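Local coordinates for IRMA (Escherichia coli CFT073, PDB 5EK5), which is a secreted, virulence-associated protein with a fibronectin-like fold that probably mimics interleukin receptors, at residues 26-31 and 44-49. Sequence-based numbering, arbitrary orientation.
Sequences YQFRLD and ITLQLK
Ile44 and Leu30 meet in the core of a fibronectin-like beta sandwich, where strand 42-49 of one sheet faces strand 23-31 of the other. The pair shows how two sheets cohere through side chains alone: no hydrogen bond joins the two segments, whose axes come no closer than 12.5 Å, with 129° between their N-to-C directions. Ile44 places CG1 anti to its carbonyl carbon (chi1 -53°) and carries on extended to CD1, which meets Leu30 CD2 tip to tip at 4.1 Å. Ile92 of the neighbouring strand 89-99 also packs on Ile44. After Thr45, which points away from this interface, Leu46 returns to the interior, and its CD2 approaches Phe28 CZ obliquely at 4.4 Å, a looser touch made at the far end of the phenyl ring. Two residues further on, Leu48 completes the series of three buried pairs beside Tyr26, and both residues of this last pair also engage Leu79 of strand 74-82, Leu48 through its side chain and Tyr26 through backbone hydrogen bonding. Tyr26 packs on Leu119 and Phe28 on Ile121 of the second subunit, so the partner chain also contacts both aromatic side chains of the contact. Leu48 CD2 comes obliquely to the tyrosine ring, 4.2 Å from Tyr26 CE2, a carbon next to the one bearing the hydroxyl.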
loop_
_atom_site.group_PDB
_atom_site.type_symbol
_atom_site.label_atom_id
_atom_site.label_comp_id
_atom_site.label_asym_id
_atom_site.label_seq_id
_atom_site.Cartn_x
_atom_site.Cartn_y
_atom_site.Cartn_z
ATOM N N TYR B 26 6.656 -2.333 13.645
ATOM C CA TYR B 26 5.750 -2.183 12.518
ATOM C C TYR B 26 5.903 -0.801 11.906
ATOM O O TYR B 26 5.694 0.215 12.569
ATOM C CB TYR B 26 4.304 -2.437 12.949
ATOM C CG TYR B 26 4.126 -3.771 13.644
ATOM C CD1 TYR B 26 3.965 -4.942 12.914
ATOM C CD2 TYR B 26 4.125 -3.858 15.031
ATOM C CE1 TYR B 26 3.806 -6.161 13.541
ATOM C CE2 TYR B 26 3.968 -5.075 15.669
ATOM C CZ TYR B 26 3.808 -6.223 14.918
ATOM O OH TYR B 26 3.651 -7.436 15.545
ATOM N N GLN B 27 6.274 -0.775 10.632
ATOM C CA GLN B 27 6.540 0.472 9.934
ATOM C C GLN B 27 5.287 0.976 9.235
ATOM O O GLN B 27 4.643 0.239 8.482
ATOM C CB GLN B 27 7.667 0.276 8.919
ATOM C CG GLN B 27 8.045 1.523 8.135
ATOM C CD GLN B 27 9.205 1.272 7.193
ATOM O OE1 GLN B 27 9.823 0.208 7.227
ATOM N NE2 GLN B 27 9.506 2.247 6.344
ATOM N N PHE B 28 4.947 2.235 9.483
ATOM C CA PHE B 28 3.797 2.828 8.825
ATOM C C PHE B 28 4.257 3.998 7.967
ATOM O O PHE B 28 5.048 4.843 8.402
ATOM C CB PHE B 28 2.758 3.283 9.851
ATOM C CG PHE B 28 2.134 2.153 10.625
ATOM C CD1 PHE B 28 2.768 1.618 11.733
ATOM C CD2 PHE B 28 0.915 1.618 10.233
ATOM C CE1 PHE B 28 2.198 0.577 12.440
ATOM C CE2 PHE B 28 0.341 0.577 10.938
ATOM C CZ PHE B 28 0.984 0.056 12.043
ATOM N N ARG B 29 3.763 4.040 6.738
ATOM C CA ARG B 29 3.982 5.190 5.877
ATOM C C ARG B 29 2.776 6.115 5.923
ATOM O O ARG B 29 1.636 5.677 5.733
ATOM C CB ARG B 29 4.273 4.769 4.444
ATOM C CG ARG B 29 4.559 5.950 3.525
ATOM C CD ARG B 29 4.859 5.471 2.130
ATOM N NE ARG B 29 6.086 4.681 2.097
ATOM C CZ ARG B 29 6.546 4.054 1.016
ATOM N NH1 ARG B 29 5.885 4.121 -0.129
ATOM N NH2 ARG B 29 7.674 3.360 1.079
ATOM N N LEU B 30 3.030 7.392 6.184
ATOM C CA LEU B 30 1.966 8.383 6.179
ATOM C C LEU B 30 2.162 9.275 4.965
ATOM O O LEU B 30 3.278 9.673 4.656
ATOM C CB LEU B 30 1.969 9.208 7.472
ATOM C CG LEU B 30 1.361 8.596 8.742
ATOM C CD1 LEU B 30 2.184 7.408 9.223
ATOM C CD2 LEU B 30 1.229 9.630 9.851
ATOM N N ASP B 31 1.069 9.582 4.279
ATOM C CA ASP B 31 1.138 10.294 3.010
ATOM C C ASP B 31 0.013 11.316 2.894
ATOM O O ASP B 31 -1.156 10.988 3.085
ATOM C CB ASP B 31 1.074 9.292 1.854
ATOM C CG ASP B 31 1.367 9.919 0.499
ATOM O OD1 ASP B 31 1.378 11.163 0.380
ATOM O OD2 ASP B 31 1.584 9.151 -0.463
ATOM N N ILE B 44 0.435 9.200 17.750
ATOM C CA ILE B 44 -0.695 8.345 17.419
ATOM C C ILE B 44 -0.772 7.128 18.335
ATOM O O ILE B 44 0.200 6.389 18.481
ATOM C CB ILE B 44 -0.623 7.883 15.953
ATOM C CG1 ILE B 44 -0.468 9.095 15.028
ATOM C CG2 ILE B 44 -1.854 7.072 15.589
ATOM C CD1 ILE B 44 -0.291 8.745 13.570
ATOM N N THR B 45 -1.932 6.934 18.955
ATOM C CA THR B 45 -2.156 5.800 19.845
ATOM C C THR B 45 -2.951 4.691 19.158
ATOM O O THR B 45 -4.075 4.913 18.705
ATOM C CB THR B 45 -2.892 6.232 21.122
ATOM O OG1 THR B 45 -2.145 7.266 21.777
ATOM C CG2 THR B 45 -3.044 5.055 22.064
ATOM N N LEU B 46 -2.367 3.498 19.095
ATOM C CA LEU B 46 -2.980 2.376 18.388
ATOM C C LEU B 46 -3.265 1.180 19.296
ATOM O O LEU B 46 -2.428 0.802 20.116
ATOM C CB LEU B 46 -2.088 1.928 17.228
ATOM C CG LEU B 46 -1.832 2.937 16.107
ATOM C CD1 LEU B 46 -0.606 3.788 16.419
ATOM C CD2 LEU B 46 -1.675 2.230 14.774
ATOM N N GLN B 47 -4.451 0.596 19.149
ATOM C CA GLN B 47 -4.744 -0.709 19.739
ATOM C C GLN B 47 -4.324 -1.831 18.798
ATOM O O GLN B 47 -4.816 -1.920 17.673
ATOM C CB GLN B 47 -6.233 -0.856 20.063
ATOM C CG GLN B 47 -6.678 -0.227 21.368
ATOM C CD GLN B 47 -8.163 -0.421 21.619
ATOM O OE1 GLN B 47 -8.936 -0.655 20.689
ATOM N NE2 GLN B 47 -8.567 -0.339 22.879
ATOM N N LEU B 48 -3.423 -2.692 19.259
ATOM C CA LEU B 48 -3.032 -3.859 18.473
ATOM C C LEU B 48 -3.970 -5.013 18.795
ATOM O O LEU B 48 -4.201 -5.330 19.961
ATOM C CB LEU B 48 -1.575 -4.256 18.733
ATOM C CG LEU B 48 -0.465 -3.400 18.109
ATOM C CD1 LEU B 48 -0.507 -1.952 18.583
ATOM C CD2 LEU B 48 0.901 -4.008 18.370
ATOM N N LYS B 49 -4.510 -5.637 17.754
ATOM C CA LYS B 49 -5.553 -6.634 17.925
ATOM C C LYS B 49 -5.168 -7.940 17.247
ATOM O O LYS B 49 -4.432 -7.935 16.260
ATOM C CB LYS B 49 -6.868 -6.110 17.349
ATOM C CG LYS B 49 -7.407 -4.881 18.069
ATOM C CD LYS B 49 -8.696 -4.383 17.438
ATOM C CE LYS B 49 -9.299 -3.257 18.256
ATOM N NZ LYS B 49 -10.668 -2.911 17.797
#